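Side-chain contact in putative DNA-binding protein (Streptomyces coelicolor, PDB 2EWT), which probably binds DNA through a helix-turn-helix domain, acting as a central regulator of aerial mycelium formation: residues Gly26-Ser31 with Trp35-Val40. Residues are numbered along the deposited sequence; the frame is centred on the assembly and turned at random.
Sequences GVEEKS and WKAVVV
Glu28 reaches across the turn to the start of helix 37-45, where its OE1 accepts the backbone N-H of Ala37: the N-to-OE1 separation is 2.8 Å and the angle at the hydrogen 174°, so the bond is nearly straight. OE1 uses its anti lone pair, the one turned from the other carboxylate oxygen. The chain gets there because CG stands anti to the backbone N (chi1 -170°) and the chain stays extended beyond it. A second link joins the helix 24-30 exit to the turn, Trp35 N donating to Ser31 OG at 3.0 Å. That hydroxyl in turn gives its proton to Val27 O (OG to O 2.8 Å), approaching from the face of the carbonyl plane opposite to Ser31 N, so Val27 O accepts two hydrogen bonds, and OG is both donor to the helix and acceptor from Trp35 N. Between the two links, Glu28 CA lies 3.2 Å from Trp35 O, a CA-H...O contact with 136° at the hydrogen.

Apolar packing accompanies these bonds. Val27 CG1 meets Trp35 CB at 3.7 Å and, more loosely, Val40 CG2, while Ser31 CB comes within 3.4 Å of Trp35 CD1, obliquely to the indole. Phe61 of helix 52-62 meets that indole edge-to-face. On the outer side the Lys36 methylene CD lies 3.6 Å from Glu28 CD, but its NZ is hydrogen-bonded to Gly33 O and does not touch the carboxylate. With an alanine at Glu28 the Ala37 N-H would probably be left without this acceptor, and the Lys36 methylenes less covered. The contact ties together two consecutive helices of the helix-turn-helix domain: a carboxylate beside a helix N-terminus, whose dipole would probably stabilise its negative charge, probably helps hold helix 37-45 against helix 24-30.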
loop_
_atom_site.group_PDB
_atom_site.type_symbol
_atom_site.label_atom_id
_atom_site.label_comp_id
_atom_site.label_asym_id
_atom_site.label_seq_id
_atom_site.Cartn_x
_atom_site.Cartn_y
_atom_site.Cartn_z
ATOM N N GLY A 26 -19.165 -10.899 -9.573
ATOM C CA GLY A 26 -18.478 -10.682 -10.836
ATOM C C GLY A 26 -16.969 -10.704 -10.680
ATOM O O GLY A 26 -16.253 -11.213 -11.547
ATOM N N VAL A 27 -16.486 -10.145 -9.574
ATOM C CA VAL A 27 -15.054 -10.114 -9.298
ATOM C C VAL A 27 -14.536 -11.533 -9.095
ATOM O O VAL A 27 -13.492 -11.897 -9.623
ATOM C CB VAL A 27 -14.741 -9.268 -8.041
ATOM C CG1 VAL A 27 -13.296 -9.488 -7.600
ATOM C CG2 VAL A 27 -14.959 -7.792 -8.346
ATOM N N GLU A 28 -15.277 -12.332 -8.332
ATOM C CA GLU A 28 -14.881 -13.713 -8.077
ATOM C C GLU A 28 -14.845 -14.503 -9.381
ATOM O O GLU A 28 -13.973 -15.349 -9.582
ATOM C CB GLU A 28 -15.854 -14.375 -7.093
ATOM C CG GLU A 28 -15.385 -15.731 -6.573
ATOM C CD GLU A 28 -16.210 -16.233 -5.406
ATOM O OE1 GLU A 28 -16.364 -15.481 -4.420
ATOM O OE2 GLU A 28 -16.702 -17.380 -5.469
ATOM N N GLU A 29 -15.794 -14.225 -10.268
ATOM C CA GLU A 29 -15.847 -14.923 -11.546
ATOM C C GLU A 29 -14.714 -14.488 -12.462
ATOM O O GLU A 29 -13.985 -15.324 -12.989
ATOM C CB GLU A 29 -17.187 -14.674 -12.240
ATOM C CG GLU A 29 -18.373 -15.291 -11.528
ATOM C CD GLU A 29 -19.691 -14.950 -12.193
ATOM O OE1 GLU A 29 -20.010 -13.745 -12.300
ATOM O OE2 GLU A 29 -20.408 -15.886 -12.604
ATOM N N LYS A 30 -14.562 -13.181 -12.644
ATOM C CA LYS A 30 -13.515 -12.663 -13.520
ATOM C C LYS A 30 -12.114 -13.058 -13.060
ATOM O O LYS A 30 -11.224 -13.276 -13.889
ATOM C CB LYS A 30 -13.612 -11.136 -13.635
ATOM C CG LYS A 30 -12.653 -10.546 -14.664
ATOM C CD LYS A 30 -12.880 -9.062 -14.890
ATOM C CE LYS A 30 -12.018 -8.557 -16.043
ATOM N NZ LYS A 30 -12.259 -7.119 -16.344
ATOM N N SER A 31 -11.924 -13.170 -11.748
ATOM C CA SER A 31 -10.620 -13.530 -11.194
ATOM C C SER A 31 -10.434 -15.036 -11.058
ATOM O O SER A 31 -9.481 -15.494 -10.433
ATOM C CB SER A 31 -10.422 -12.876 -9.825
ATOM O OG SER A 31 -11.283 -13.449 -8.858
ATOM N N TRP A 35 -9.959 -13.733 -6.205
ATOM C CA TRP A 35 -10.497 -12.694 -5.329
ATOM C C TRP A 35 -11.928 -13.074 -4.954
ATOM O O TRP A 35 -12.870 -12.816 -5.707
ATOM C CB TRP A 35 -10.484 -11.347 -6.051
ATOM C CG TRP A 35 -9.145 -10.995 -6.637
ATOM C CD1 TRP A 35 -8.904 -10.547 -7.901
ATOM C CD2 TRP A 35 -7.865 -11.087 -5.994
ATOM N NE1 TRP A 35 -7.557 -10.359 -8.093
ATOM C CE2 TRP A 35 -6.895 -10.682 -6.936
ATOM C CE3 TRP A 35 -7.444 -11.475 -4.713
ATOM C CZ2 TRP A 35 -5.526 -10.654 -6.642
ATOM C CZ3 TRP A 35 -6.081 -11.447 -4.419
ATOM C CH2 TRP A 35 -5.140 -11.038 -5.383
ATOM N N LYS A 36 -12.078 -13.694 -3.788
ATOM C CA LYS A 36 -13.387 -14.129 -3.307
ATOM C C LYS A 36 -14.272 -12.956 -2.897
ATOM O O LYS A 36 -13.806 -11.991 -2.298
ATOM C CB LYS A 36 -13.224 -15.081 -2.116
ATOM C CG LYS A 36 -12.570 -16.418 -2.444
ATOM C CD LYS A 36 -13.465 -17.287 -3.315
ATOM C CE LYS A 36 -12.942 -18.721 -3.394
ATOM N NZ LYS A 36 -11.552 -18.790 -3.923
ATOM N N ALA A 37 -15.558 -13.060 -3.217
ATOM C CA ALA A 37 -16.528 -12.016 -2.892
ATOM C C ALA A 37 -16.538 -11.642 -1.412
ATOM O O ALA A 37 -16.609 -10.466 -1.063
ATOM C CB ALA A 37 -17.926 -12.459 -3.325
ATOM N N VAL A 38 -16.476 -12.646 -0.542
ATOM C CA VAL A 38 -16.493 -12.402 0.898
ATOM C C VAL A 38 -15.246 -11.646 1.356
ATOM O O VAL A 38 -15.329 -10.759 2.204
ATOM C CB VAL A 38 -16.603 -13.736 1.681
ATOM C CG1 VAL A 38 -16.454 -13.490 3.173
ATOM C CG2 VAL A 38 -17.951 -14.386 1.392
ATOM N N VAL A 39 -14.100 -11.987 0.779
ATOM C CA VAL A 39 -12.846 -11.336 1.142
ATOM C C VAL A 39 -12.801 -9.900 0.622
ATOM O O VAL A 39 -12.474 -8.975 1.368
ATOM C CB VAL A 39 -11.634 -12.113 0.591
ATOM C CG1 VAL A 39 -10.341 -11.405 0.980
ATOM C CG2 VAL A 39 -11.643 -13.536 1.131
ATOM N N VAL A 40 -13.139 -9.713 -0.651
ATOM C CA VAL A 40 -13.134 -8.373 -1.230
ATOM C C VAL A 40 -14.130 -7.507 -0.465
ATOM O O VAL A 40 -13.869 -6.336 -0.200
ATOM C CB VAL A 40 -13.509 -8.403 -2.723
ATOM C CG1 VAL A 40 -13.582 -6.985 -3.271
ATOM C CG2 VAL A 40 -12.467 -9.207 -3.497
#